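Local coordinates for protein Cow rumen GH26 endo-mannanase (Metagenome, PDB 6UEH) that probably hydrolyses internal beta-1,4-mannosidic bonds of mannans such as galactomannan, using a GH26 catalytic barrel that carries a CBM6-type accessory domain, at residues Y10-E15 / D126-E131; D16-G21 / P48-V53; Y210-G215 / N286-M291; D206-N211 / S238-V243. One frame throughout, in Å; residues are numbered along the deposited sequence.

Interaction 1 of 4, residues Y10-E15 / D126-E131; sequences YTIEAE and DTITVE. With CA (calcium ion), chain B.
Asp126 and the acidic pair Glu13 and Glu15 close round a calcium ion at the end of an antiparallel strand pair in the CBM6-type domain, a jelly-roll beta-sandwich in which metal binding ties the first strand of the fold to the last. Asp126 gives the ion two oxygens, OD1 at 2.3 Å and its carbonyl O at 2.7 Å, while Glu15 grips it with both carboxylate oxygens and Glu13 with OE1 alone; the carbonyls of Ser37 and Gly40 complete the site. The same Asp126 O accepts from Ala14 N at 3.0 Å; metal and amide thus share one oxygen, the amide approaching 45° out of the carbonyl plane. At Thr127 the methyl CG2 lies alongside Glu13, 3.4 Å from its OE1 and next to the metal-bound carboxylate. Ile128 follows, exchanging paired backbone bonds with Ile12; the two side chains run side by side on the sandwich-core face, and Ile128 CD1 also reaches Ala14 CB. On the other face, Thr129 OG1 meets Thr11 OG1 at 2.9 Å. Both hydroxyls are anti to their own carbonyl carbons (chi1 -65° and -60°), which turns them toward each other across the non-hydrogen-bonded pair. With an alanine here, Thr11 OG1 would probably be left without its hydroxyl mate across the strands and be freer to turn. Val130 ends the pairing: its N donates to Tyr10 O at 2.7 Å, and its O accepts from Tyr10 N at 2.9 Å.

Interaction 2 of 4, residues D16-G21 / P48-V53; sequences DCDGAG and PISFNV
A type II beta turn from Cys17 to Ala20, not a strand, supplies the partner of Ser50: Asp18 within it makes a single antiparallel hydrogen-bonded bridge to that residue. The turn thus docks on strand 49-55, the edge strand of one sheet in the CBM6-type beta-sandwich. Asp18 N donates to Ser50 O at 2.8 Å and Ser50 N returns a bond to Asp18 O at 3.0 Å; both are bent. Gly19 takes the third turn position with phi 93°, where a side chain would run into Pro48 O as well as its own backbone. On the inner side, Cys17 CB packs on Ile49 CB, and SG, anti to the carbonyl carbon (chi1 -71°), approaches the Phe51 ring obliquely, making a sulfur-aromatic contact 5.2 Å from the ring centroid. That ring also touches Tyr10, Ile12, Ile128 and Val130, so the turn adds its sulfur to the core between the sheets. Ala20 CB meanwhile rests on Ile49 CG2. Waters lie on the side of Ser50 OG: one links this hydroxyl to Asp18 O, weakly at the latter, and a second lies 2.6 Å from Asp18 OD2 and 2.9 Å from Ser50 OG.

Interaction 3 of 4, residues Y210-G215 / N286-M291; sequences YNPLYG and NEAIKM
Met291 reaches from helix 280-301 across the backbone of the loop at Tyr210, Asn211 and Pro212, and illustrates how one flexible side chain can serve three neighbours in turn. Its CB begins 3.3 Å from Tyr210 O. CG stands anti to the carbonyl carbon (chi1 -62°), and from there the chain runs extended. SD lies against the peptide joining Asn211 to Pro212, 3.4 Å from Asn211 C, and the terminal CE ends 3.6 Å from Pro212 CA, crossing the proline ring at a slant. Pro212 brings its ring against the helix: CG sits 3.7 Å from Ala288 N, CD faces Ala288 CB, and CB meets Glu287 OE1. A glycine in its place would remove that ring and would probably open a gap beside Ala288, with the tip of Met291 set free to turn. No direct hydrogen bond crosses; instead a water donates to both Tyr210 O (2.8 Å) and Ala288 O (2.7 Å). The loop holds its own shape through Asn211, whose OD1 accepts from Leu213 N, closing an Asx turn, and also from Tyr214 N in the wider Asx motif, each at 2.8 Å. Such a segment, leaving the C-terminal end of strand 202-206 and leaning on the helix that precedes strand 306-309, is a beta-alpha loop of a (beta/alpha)8 barrel, packed against a helix of its outer layer.

Interaction 4 of 4, residues D206-N211 / S238-V243; sequences DFMNYN and SWHINV. With ACT (acetate ion), chain D.
Asp206 holds His240 by both its ring and its backbone. OD2 accepts from His240 ND1 at 2.6 Å, nearly in the ring plane, while OD1 offers its syn lone pair to His240 N at 3.1 Å. Ser238 OG donates to the same OD2 at 2.6 Å, arriving from the opposite face of the carboxylate, whose plane is turned 38° from the imidazole. At the far edge of that ring NE2 donates to an acetate ion at 2.6 Å, and the acetate is bonded to His312 as well.

The next shell sets these groups in place. A parallel bridge between Asp206 and Ser238, at the ends of neighbouring barrel strands, is carried on by Phe207 N donating to Ser238 O at 3.2 Å. Met208 CB lies 3.4 Å from His240 O; with CG between backbone N and carbonyl carbon (chi1 57°), the chain carries SD obliquely to the imidazole. Asn211 ND2 fixes Met208 O at 2.8 Å, and Asn211 CB packs on Ile241 CD1. Trp239 turns its CD1 edge to Phe207, and its NE1 donates to the water that bridges the loop to helix 280-301. Further out, His312 and Tyr263 meet the His240 ring edge to face.

The carboxylate therefore fixes the imidazole's rotation and leaves NE2 directed as a donor at the C-terminal mouth of the barrel, where an acetate, probably from the crystallisation liquor, accepts; this is consistent with a place for a substrate oxygen, though the contact alone does not settle it.

In the fold
The four contacts form two pairs, one in each domain. Interactions 1 and 2 have centres 10 Å apart and share the sandwich core: Ile12 CD1 lies 3.4 Å from Phe51 CG and 3.5 Å from Cys17 SG, directly joining the strand pair to the docked turn. Interactions 3 and 4, with centres 8 Å apart, start from the same loop of the barrel. Ala288 CB meets Ile241 CD1 at 3.7 Å, so helix 280-301 backs the loop of His240, and one water serves both contacts. Between the pairs the separation is large: interactions 1 and 4 come no nearer than about 39 Å between nearest atoms, placing the calcium site far from the acetate at the barrel mouth.

Interaction 1 of 4, residues Y10-E15 / D126-E131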
loop_
_atom_site.group_PDB
_atom_site.type_symbol
_atom_site.label_atom_id
_atom_site.label_comp_id
_atom_site.label_asym_id
_atom_site.label_seq_id
_atom_site.Cartn_x
_atom_site.Cartn_y
_atom_site.Cartn_z
ATOM N N TYR A 10 -12.206 19.433 21.580
ATOM C CA TYR A 10 -12.969 20.591 21.146
ATOM C C TYR A 10 -14.270 20.153 20.489
ATOM O O TYR A 10 -14.256 19.462 19.475
ATOM C CB TYR A 10 -12.137 21.432 20.179
ATOM C CG TYR A 10 -12.831 22.666 19.661
ATOM C CD1 TYR A 10 -13.084 23.745 20.495
ATOM C CD2 TYR A 10 -13.215 22.761 18.331
ATOM C CE1 TYR A 10 -13.713 24.878 20.025
ATOM C CE2 TYR A 10 -13.842 23.892 17.850
ATOM C CZ TYR A 10 -14.085 24.948 18.702
ATOM O OH TYR A 10 -14.711 26.078 18.228
ATOM N N THR A 11 -15.391 20.549 21.081
ATOM C CA THR A 11 -16.698 20.205 20.539
ATOM C C THR A 11 -17.524 21.457 20.278
ATOM O O THR A 11 -17.622 22.339 21.131
ATOM C CB THR A 11 -17.479 19.271 21.487
ATOM O OG1 THR A 11 -16.745 18.056 21.674
ATOM C CG2 THR A 11 -18.847 18.941 20.911
ATOM N N ILE A 12 -18.106 21.534 19.088
ATOM C CA ILE A 12 -19.019 22.617 18.757
ATOM C C ILE A 12 -20.387 22.098 18.349
ATOM O O ILE A 12 -20.512 20.986 17.827
ATOM C CB ILE A 12 -18.488 23.477 17.612
ATOM C CG1 ILE A 12 -18.127 22.589 16.423
ATOM C CG2 ILE A 12 -17.292 24.269 18.063
ATOM C CD1 ILE A 12 -18.024 23.338 15.143
ATOM N N GLU A 13 -21.411 22.909 18.586
ATOM C CA GLU A 13 -22.716 22.651 18.003
ATOM C C GLU A 13 -22.613 22.970 16.519
ATOM O O GLU A 13 -22.165 24.052 16.147
ATOM C CB GLU A 13 -23.801 23.492 18.677
ATOM C CG GLU A 13 -23.926 23.262 20.176
ATOM C CD GLU A 13 -24.533 21.913 20.518
ATOM O OE1 GLU A 13 -25.122 21.278 19.620
ATOM O OE2 GLU A 13 -24.422 21.486 21.688
ATOM N N ALA A 14 -23.001 22.027 15.669
ATOM C CA ALA A 14 -22.833 22.218 14.232
ATOM C C ALA A 14 -23.703 23.365 13.729
ATOM O O ALA A 14 -23.357 24.030 12.753
ATOM C CB ALA A 14 -23.148 20.942 13.483
ATOM N N GLU A 15 -24.822 23.606 14.409
ATOM C CA GLU A 15 -25.711 24.701 14.037
ATOM C C GLU A 15 -25.045 26.062 14.247
ATOM O O GLU A 15 -25.528 27.078 13.747
ATOM C CB GLU A 15 -27.028 24.630 14.823
ATOM C CG GLU A 15 -26.887 24.667 16.344
ATOM C CD GLU A 15 -26.792 23.279 16.960
ATOM O OE1 GLU A 15 -26.378 22.337 16.252
ATOM O OE2 GLU A 15 -27.144 23.129 18.150
ATOM N N ASP A 126 -25.290 17.320 14.290
ATOM C CA ASP A 126 -25.693 17.832 15.597
ATOM C C ASP A 126 -24.527 18.532 16.285
ATOM O O ASP A 126 -24.620 19.704 16.647
ATOM C CB ASP A 126 -26.221 16.693 16.474
ATOM C CG ASP A 126 -26.688 17.169 17.838
ATOM O OD1 ASP A 126 -27.020 18.365 17.978
ATOM O OD2 ASP A 126 -26.733 16.341 18.773
ATOM N N THR A 127 -23.437 17.795 16.473
ATOM C CA THR A 127 -22.207 18.343 17.029
ATOM C C THR A 127 -21.005 17.840 16.241
ATOM O O THR A 127 -21.093 16.840 15.527
ATOM C CB THR A 127 -22.016 17.960 18.511
ATOM O OG1 THR A 127 -21.985 16.534 18.633
ATOM C CG2 THR A 127 -23.146 18.515 19.373
ATOM N N ILE A 128 -19.885 18.540 16.372
ATOM C CA ILE A 128 -18.629 18.123 15.761
ATOM C C ILE A 128 -17.537 18.153 16.827
ATOM O O ILE A 128 -17.470 19.089 17.623
ATOM C CB ILE A 128 -18.245 19.030 14.577
ATOM C CG1 ILE A 128 -19.382 19.075 13.551
ATOM C CG2 ILE A 128 -16.948 18.555 13.935
ATOM C CD1 ILE A 128 -19.287 20.237 12.581
ATOM N N THR A 129 -16.694 17.125 16.850
ATOM C CA THR A 129 -15.661 17.016 17.874
ATOM C C THR A 129 -14.274 16.823 17.268
ATOM O O THR A 129 -14.076 15.971 16.401
ATOM C CB THR A 129 -15.959 15.849 18.843
ATOM O OG1 THR A 129 -17.161 16.131 19.570
ATOM C CG2 THR A 129 -14.822 15.656 19.831
ATOM N N VAL A 130 -13.320 17.630 17.726
ATOM C CA VAL A 130 -11.931 17.501 17.306
ATOM C C VAL A 130 -11.050 17.151 18.503
ATOM O O VAL A 130 -11.037 17.865 19.506
ATOM C CB VAL A 130 -11.411 18.794 16.649
ATOM C CG1 VAL A 130 -9.988 18.603 16.147
ATOM C CG2 VAL A 130 -12.326 19.217 15.509
ATOM N N GLU A 131 -10.320 16.047 18.389
ATOM C CA GLU A 131 -9.427 15.590 19.450
ATOM C C GLU A 131 -8.018 15.389 18.916
ATOM O O GLU A 131 -7.829 15.197 17.717
ATOM C CB GLU A 131 -9.936 14.282 20.053
ATOM C CG GLU A 131 -11.305 14.378 20.695
ATOM C CD GLU A 131 -11.942 13.021 20.894
ATOM O OE1 GLU A 131 -12.158 12.625 22.058
ATOM O OE2 GLU A 131 -12.234 12.350 19.882
HETATM CA CA CA B . -26.743 20.652 18.040
#

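Interaction 2 of 4, residues D16-G21 / P48-V53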
loop_
_atom_site.group_PDB
_atom_site.type_symbol
_atom_site.label_atom_id
_atom_site.label_comp_id
_atom_site.label_asym_id
_atom_site.label_seq_id
_atom_site.Cartn_x
_atom_site.Cartn_y
_atom_site.Cartn_z
ATOM N N ASP A 16 -23.934 26.080 14.979
ATOM C CA ASP A 16 -23.192 27.317 15.207
ATOM C C ASP A 16 -22.080 27.532 14.175
ATOM O O ASP A 16 -21.413 28.568 14.184
ATOM C CB ASP A 16 -22.600 27.332 16.618
ATOM C CG ASP A 16 -23.666 27.425 17.697
ATOM O OD1 ASP A 16 -24.784 27.891 17.392
ATOM O OD2 ASP A 16 -23.383 27.036 18.851
ATOM N N CYS A 17 -21.884 26.558 13.287
ATOM C CA CYS A 17 -20.857 26.666 12.248
ATOM C C CYS A 17 -21.142 27.806 11.283
ATOM O O CYS A 17 -22.293 28.188 11.088
ATOM C CB CYS A 17 -20.744 25.363 11.453
ATOM S SG CYS A 17 -20.008 23.985 12.340
ATOM N N ASP A 18 -20.087 28.345 10.682
ATOM C CA ASP A 18 -20.243 29.319 9.611
ATOM C C ASP A 18 -20.983 28.672 8.444
ATOM O O ASP A 18 -20.598 27.599 7.981
ATOM C CB ASP A 18 -18.886 29.854 9.146
ATOM C CG ASP A 18 -18.141 30.602 10.239
ATOM O OD1 ASP A 18 -18.794 31.135 11.160
ATOM O OD2 ASP A 18 -16.895 30.665 10.170
ATOM N N GLY A 19 -22.050 29.315 7.984
ATOM C CA GLY A 19 -22.803 28.823 6.845
ATOM C C GLY A 19 -23.973 27.933 7.216
ATOM O O GLY A 19 -24.734 27.511 6.347
ATOM N N ALA A 20 -24.119 27.647 8.506
ATOM C CA ALA A 20 -25.182 26.765 8.978
ATOM C C ALA A 20 -26.530 27.481 9.053
ATOM O O ALA A 20 -27.578 26.859 8.883
ATOM C CB ALA A 20 -24.822 26.184 10.339
ATOM N N GLY A 21 -26.498 28.786 9.307
ATOM C CA GLY A 21 -27.716 29.558 9.476
ATOM C C GLY A 21 -28.438 29.203 10.764
ATOM O O GLY A 21 -27.818 28.738 11.722
ATOM N N PRO A 48 -21.567 24.548 2.015
ATOM C CA PRO A 48 -20.719 24.049 3.104
ATOM C C PRO A 48 -21.001 24.685 4.463
ATOM O O PRO A 48 -21.544 25.787 4.548
ATOM C CB PRO A 48 -19.305 24.409 2.635
ATOM C CG PRO A 48 -19.501 25.606 1.773
ATOM C CD PRO A 48 -20.805 25.371 1.059
ATOM N N ILE A 49 -20.633 23.968 5.519
ATOM C CA ILE A 49 -20.600 24.528 6.863
ATOM C C ILE A 49 -19.178 24.369 7.380
ATOM O O ILE A 49 -18.483 23.420 7.007
ATOM C CB ILE A 49 -21.601 23.842 7.814
ATOM C CG1 ILE A 49 -21.270 22.356 7.967
ATOM C CG2 ILE A 49 -23.030 24.032 7.310
ATOM C CD1 ILE A 49 -22.167 21.626 8.955
ATOM N N SER A 50 -18.732 25.295 8.222
ATOM C CA SER A 50 -17.337 25.271 8.638
ATOM C C SER A 50 -17.081 25.911 9.996
ATOM O O SER A 50 -17.918 26.636 10.529
ATOM C CB SER A 50 -16.474 25.964 7.582
ATOM O OG SER A 50 -16.847 27.323 7.439
ATOM N N PHE A 51 -15.904 25.618 10.540
ATOM C CA PHE A 51 -15.423 26.231 11.771
ATOM C C PHE A 51 -13.902 26.239 11.755
ATOM O O PHE A 51 -13.278 25.540 10.953
ATOM C CB PHE A 51 -15.948 25.488 13.002
ATOM C CG PHE A 51 -15.451 24.072 13.124
ATOM C CD1 PHE A 51 -16.001 23.059 12.352
ATOM C CD2 PHE A 51 -14.451 23.750 14.030
ATOM C CE1 PHE A 51 -15.552 21.754 12.469
ATOM C CE2 PHE A 51 -13.999 22.447 14.151
ATOM C CZ PHE A 51 -14.547 21.448 13.370
ATOM N N ASN A 52 -13.307 27.030 12.639
ATOM C CA ASN A 52 -11.858 27.147 12.691
ATOM C C ASN A 52 -11.226 26.407 13.862
ATOM O O ASN A 52 -11.778 26.367 14.964
ATOM C CB ASN A 52 -11.453 28.620 12.749
ATOM C CG ASN A 52 -9.975 28.804 13.031
ATOM O OD1 ASN A 52 -9.136 28.628 12.146
ATOM N ND2 ASN A 52 -9.647 29.156 14.271
ATOM N N VAL A 53 -10.067 25.812 13.601
ATOM C CA VAL A 53 -9.208 25.279 14.647
ATOM C C VAL A 53 -7.814 25.866 14.475
ATOM O O VAL A 53 -7.242 25.812 13.385
ATOM C CB VAL A 53 -9.124 23.741 14.612
ATOM C CG1 VAL A 53 -8.221 23.239 15.731
ATOM C CG2 VAL A 53 -10.507 23.129 14.733
HETATM O O HOH W 1 -15.261 28.836 9.377
HETATM O O HOH W 2 -18.494 27.349 5.306
#

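Interaction 3 of 4, residues Y210-G215 / N286-M291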
loop_
_atom_site.group_PDB
_atom_site.type_symbol
_atom_site.label_atom_id
_atom_site.label_comp_id
_atom_site.label_asym_id
_atom_site.label_seq_id
_atom_site.Cartn_x
_atom_site.Cartn_y
_atom_site.Cartn_z
ATOM N N TYR A 210 14.036 -16.844 -14.851
ATOM C CA TYR A 210 14.072 -18.282 -14.619
ATOM C C TYR A 210 12.748 -18.898 -15.063
ATOM O O TYR A 210 12.022 -19.469 -14.251
ATOM C CB TYR A 210 14.328 -18.598 -13.145
ATOM C CG TYR A 210 15.618 -18.040 -12.576
ATOM C CD1 TYR A 210 16.806 -18.759 -12.651
ATOM C CD2 TYR A 210 15.639 -16.805 -11.941
ATOM C CE1 TYR A 210 17.985 -18.254 -12.117
ATOM C CE2 TYR A 210 16.809 -16.292 -11.404
ATOM C CZ TYR A 210 17.979 -17.019 -11.496
ATOM O OH TYR A 210 19.139 -16.507 -10.960
ATOM N N ASN A 211 12.437 -18.776 -16.352
ATOM C CA ASN A 211 11.140 -19.201 -16.882
ATOM C C ASN A 211 11.283 -20.268 -17.977
ATOM O O ASN A 211 12.367 -20.452 -18.526
ATOM C CB ASN A 211 10.378 -17.986 -17.419
ATOM C CG ASN A 211 11.014 -17.404 -18.662
ATOM O OD1 ASN A 211 10.806 -17.903 -19.769
ATOM N ND2 ASN A 211 11.789 -16.338 -18.489
ATOM N N PRO A 212 10.188 -20.984 -18.292
ATOM C CA PRO A 212 10.271 -22.065 -19.284
ATOM C C PRO A 212 10.246 -21.622 -20.749
ATOM O O PRO A 212 10.309 -22.484 -21.628
ATOM C CB PRO A 212 9.025 -22.913 -18.980
ATOM C CG PRO A 212 8.570 -22.486 -17.619
ATOM C CD PRO A 212 8.924 -21.041 -17.540
ATOM N N LEU A 213 10.160 -20.320 -21.009
ATOM C CA LEU A 213 9.980 -19.825 -22.374
ATOM C C LEU A 213 11.273 -19.314 -23.004
ATOM O O LEU A 213 11.627 -19.699 -24.118
ATOM C CB LEU A 213 8.928 -18.715 -22.390
ATOM C CG LEU A 213 7.533 -19.134 -21.924
ATOM C CD1 LEU A 213 6.591 -17.942 -21.887
ATOM C CD2 LEU A 213 6.976 -20.229 -22.823
ATOM N N TYR A 214 11.964 -18.435 -22.288
ATOM C CA TYR A 214 13.212 -17.853 -22.765
ATOM C C TYR A 214 14.220 -17.808 -21.624
ATOM O O TYR A 214 15.112 -16.959 -21.595
ATOM C CB TYR A 214 12.972 -16.450 -23.330
ATOM C CG TYR A 214 12.225 -15.530 -22.385
ATOM C CD1 TYR A 214 10.835 -15.501 -22.367
ATOM C CD2 TYR A 214 12.907 -14.695 -21.510
ATOM C CE1 TYR A 214 10.147 -14.668 -21.506
ATOM C CE2 TYR A 214 12.225 -13.854 -20.642
ATOM C CZ TYR A 214 10.846 -13.845 -20.645
ATOM O OH TYR A 214 10.160 -13.014 -19.785
ATOM N N GLY A 215 14.067 -18.740 -20.689
ATOM C CA GLY A 215 14.827 -18.733 -19.454
ATOM C C GLY A 215 16.332 -18.762 -19.607
ATOM O O GLY A 215 16.873 -19.423 -20.494
ATOM N N ASN A 286 2.641 -24.719 -13.738
ATOM C CA ASN A 286 3.408 -25.625 -12.887
ATOM C C ASN A 286 4.893 -25.658 -13.238
ATOM O O ASN A 286 5.739 -25.741 -12.348
ATOM C CB ASN A 286 2.826 -27.037 -12.952
ATOM C CG ASN A 286 1.565 -27.180 -12.122
ATOM O OD1 ASN A 286 1.361 -26.445 -11.155
ATOM N ND2 ASN A 286 0.712 -28.127 -12.495
ATOM N N GLU A 287 5.210 -25.597 -14.530
ATOM C CA GLU A 287 6.605 -25.557 -14.964
ATOM C C GLU A 287 7.286 -24.278 -14.493
ATOM O O GLU A 287 8.435 -24.304 -14.054
ATOM C CB GLU A 287 6.711 -25.666 -16.487
ATOM C CG GLU A 287 6.422 -27.044 -17.047
ATOM C CD GLU A 287 6.800 -27.158 -18.512
ATOM O OE1 GLU A 287 7.569 -26.297 -18.992
ATOM O OE2 GLU A 287 6.332 -28.102 -19.184
ATOM N N ALA A 288 6.573 -23.160 -14.585
ATOM C CA ALA A 288 7.104 -21.879 -14.133
ATOM C C ALA A 288 7.321 -21.880 -12.621
ATOM O O ALA A 288 8.330 -21.374 -12.128
ATOM C CB ALA A 288 6.171 -20.746 -14.536
ATOM N N ILE A 289 6.371 -22.452 -11.890
ATOM C CA ILE A 289 6.493 -22.571 -10.441
ATOM C C ILE A 289 7.689 -23.452 -10.074
ATOM O O ILE A 289 8.428 -23.149 -9.135
ATOM C CB ILE A 289 5.206 -23.143 -9.814
ATOM C CG1 ILE A 289 4.062 -22.138 -9.950
ATOM C CG2 ILE A 289 5.416 -23.485 -8.346
ATOM C CD1 ILE A 289 2.720 -22.687 -9.510
ATOM N N LYS A 290 7.878 -24.528 -10.833
ATOM C CA LYS A 290 8.992 -25.449 -10.616
ATOM C C LYS A 290 10.337 -24.741 -10.745
ATOM O O LYS A 290 11.228 -24.923 -9.912
ATOM C CB LYS A 290 8.921 -26.619 -11.604
ATOM C CG LYS A 290 10.042 -27.647 -11.445
ATOM C CD LYS A 290 10.017 -28.688 -12.560
ATOM C CE LYS A 290 10.280 -28.045 -13.917
ATOM N NZ LYS A 290 10.378 -29.043 -15.025
ATOM N N MET A 291 10.481 -23.933 -11.791
ATOM C CA MET A 291 11.736 -23.230 -12.037
ATOM C C MET A 291 11.971 -22.146 -10.992
ATOM O O MET A 291 13.108 -21.899 -10.585
ATOM C CB MET A 291 11.749 -22.632 -13.444
ATOM C CG MET A 291 11.660 -23.683 -14.538
ATOM S SD MET A 291 12.049 -23.049 -16.178
ATOM C CE MET A 291 11.880 -24.542 -17.150
HETATM O O HOH W 3 9.499 -19.128 -13.201
#

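Interaction 4 of 4, residues D206-N211 / S238-V243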
loop_
_atom_site.group_PDB
_atom_site.type_symbol
_atom_site.label_atom_id
_atom_site.label_comp_id
_atom_site.label_asym_id
_atom_site.label_seq_id
_atom_site.Cartn_x
_atom_site.Cartn_y
_atom_site.Cartn_z
ATOM N N ASP A 206 14.130 -9.817 -8.853
ATOM C CA ASP A 206 13.045 -10.391 -9.649
ATOM C C ASP A 206 13.497 -11.689 -10.309
ATOM O O ASP A 206 14.592 -11.759 -10.863
ATOM C CB ASP A 206 12.564 -9.401 -10.715
ATOM C CG ASP A 206 11.143 -9.685 -11.177
ATOM O OD1 ASP A 206 10.918 -10.735 -11.818
ATOM O OD2 ASP A 206 10.252 -8.853 -10.903
ATOM N N PHE A 207 12.643 -12.709 -10.257
ATOM C CA PHE A 207 12.997 -14.034 -10.758
ATOM C C PHE A 207 12.399 -14.348 -12.126
ATOM O O PHE A 207 12.293 -15.513 -12.503
ATOM C CB PHE A 207 12.562 -15.108 -9.756
ATOM C CG PHE A 207 13.379 -15.126 -8.498
ATOM C CD1 PHE A 207 14.586 -15.804 -8.454
ATOM C CD2 PHE A 207 12.947 -14.460 -7.364
ATOM C CE1 PHE A 207 15.348 -15.817 -7.301
ATOM C CE2 PHE A 207 13.703 -14.473 -6.209
ATOM C CZ PHE A 207 14.905 -15.152 -6.178
ATOM N N MET A 208 12.032 -13.312 -12.874
ATOM C CA MET A 208 11.313 -13.493 -14.133
ATOM C C MET A 208 12.091 -14.298 -15.179
ATOM O O MET A 208 11.493 -15.003 -15.993
ATOM C CB MET A 208 10.930 -12.129 -14.716
ATOM C CG MET A 208 12.111 -11.199 -14.944
ATOM S SD MET A 208 11.593 -9.533 -15.407
ATOM C CE MET A 208 10.718 -9.874 -16.929
ATOM N N ASN A 209 13.417 -14.209 -15.156
ATOM C CA ASN A 209 14.220 -14.833 -16.206
ATOM C C ASN A 209 14.482 -16.321 -15.987
ATOM O O ASN A 209 15.073 -16.984 -16.837
ATOM C CB ASN A 209 15.543 -14.083 -16.366
ATOM C CG ASN A 209 15.358 -12.729 -17.017
ATOM O OD1 ASN A 209 14.573 -12.587 -17.955
ATOM N ND2 ASN A 209 16.066 -11.722 -16.514
ATOM N N TYR A 210 14.036 -16.844 -14.851
ATOM C CA TYR A 210 14.072 -18.282 -14.619
ATOM C C TYR A 210 12.748 -18.898 -15.063
ATOM O O TYR A 210 12.022 -19.469 -14.251
ATOM C CB TYR A 210 14.328 -18.598 -13.145
ATOM C CG TYR A 210 15.618 -18.040 -12.576
ATOM C CD1 TYR A 210 16.806 -18.759 -12.651
ATOM C CD2 TYR A 210 15.639 -16.805 -11.941
ATOM C CE1 TYR A 210 17.985 -18.254 -12.117
ATOM C CE2 TYR A 210 16.809 -16.292 -11.404
ATOM C CZ TYR A 210 17.979 -17.019 -11.496
ATOM O OH TYR A 210 19.139 -16.507 -10.960
ATOM N N ASN A 211 12.437 -18.776 -16.352
ATOM C CA ASN A 211 11.140 -19.201 -16.882
ATOM C C ASN A 211 11.283 -20.268 -17.977
ATOM O O ASN A 211 12.367 -20.452 -18.526
ATOM C CB ASN A 211 10.378 -17.986 -17.419
ATOM C CG ASN A 211 11.014 -17.404 -18.662
ATOM O OD1 ASN A 211 10.806 -17.903 -19.769
ATOM N ND2 ASN A 211 11.789 -16.338 -18.489
ATOM N N SER A 238 10.105 -9.714 -6.576
ATOM C CA SER A 238 8.878 -9.931 -7.327
ATOM C C SER A 238 9.113 -11.028 -8.363
ATOM O O SER A 238 10.197 -11.612 -8.423
ATOM C CB SER A 238 8.409 -8.632 -7.993
ATOM O OG SER A 238 9.483 -7.955 -8.625
ATOM N N TRP A 239 8.104 -11.305 -9.179
ATOM C CA TRP A 239 8.172 -12.418 -10.120
ATOM C C TRP A 239 7.358 -12.109 -11.376
ATOM O O TRP A 239 6.219 -12.550 -11.504
ATOM C CB TRP A 239 7.666 -13.700 -9.448
ATOM C CG TRP A 239 7.801 -14.957 -10.258
ATOM C CD1 TRP A 239 8.789 -15.263 -11.152
ATOM C CD2 TRP A 239 6.912 -16.082 -10.242
ATOM N NE1 TRP A 239 8.567 -16.510 -11.692
ATOM C CE2 TRP A 239 7.421 -17.031 -11.151
ATOM C CE3 TRP A 239 5.733 -16.376 -9.547
ATOM C CZ2 TRP A 239 6.791 -18.255 -11.384
ATOM C CZ3 TRP A 239 5.110 -17.592 -9.779
ATOM C CH2 TRP A 239 5.640 -18.515 -10.690
ATOM N N HIS A 240 7.944 -11.342 -12.292
ATOM C CA HIS A 240 7.265 -10.968 -13.533
ATOM C C HIS A 240 7.201 -12.132 -14.521
ATOM O O HIS A 240 7.709 -12.032 -15.642
ATOM C CB HIS A 240 7.963 -9.775 -14.197
ATOM C CG HIS A 240 7.684 -8.460 -13.537
ATOM N ND1 HIS A 240 8.291 -8.071 -12.362
ATOM C CD2 HIS A 240 6.864 -7.442 -13.892
ATOM C CE1 HIS A 240 7.858 -6.870 -12.022
ATOM N NE2 HIS A 240 6.990 -6.466 -12.933
ATOM N N ILE A 241 6.566 -13.227 -14.112
ATOM C CA ILE A 241 6.502 -14.418 -14.949
ATOM C C ILE A 241 5.597 -14.195 -16.164
ATOM O O ILE A 241 4.416 -13.864 -16.032
ATOM C CB ILE A 241 6.024 -15.655 -14.137
ATOM C CG1 ILE A 241 5.888 -16.880 -15.046
ATOM C CG2 ILE A 241 4.725 -15.365 -13.385
ATOM C CD1 ILE A 241 7.201 -17.345 -15.650
ATOM N N ASN A 242 6.175 -14.356 -17.350
ATOM C CA ASN A 242 5.449 -14.159 -18.600
ATOM C C ASN A 242 4.698 -15.405 -19.059
ATOM O O ASN A 242 5.006 -16.521 -18.645
ATOM C CB ASN A 242 6.406 -13.722 -19.716
ATOM C CG ASN A 242 6.862 -12.281 -19.575
ATOM O OD1 ASN A 242 7.113 -11.794 -18.472
ATOM N ND2 ASN A 242 6.964 -11.587 -20.704
ATOM N N VAL A 243 3.709 -15.199 -19.921
ATOM C CA VAL A 243 3.052 -16.293 -20.625
ATOM C C VAL A 243 3.205 -16.041 -22.122
ATOM O O VAL A 243 3.443 -14.904 -22.532
ATOM C CB VAL A 243 1.556 -16.411 -20.254
ATOM C CG1 VAL A 243 1.392 -16.695 -18.766
ATOM C CG2 VAL A 243 0.801 -15.149 -20.659
HETATM C C ACT D . 6.408 -3.378 -12.086
HETATM O O ACT D . 6.154 -3.976 -13.154
HETATM O OXT ACT D . 6.297 -4.054 -11.040
HETATM C CH3 ACT D . 6.827 -1.938 -12.066
HETATM O O HOH W 4 8.997 -14.584 -17.556
HETATM O O HOH W 3 9.499 -19.128 -13.201
#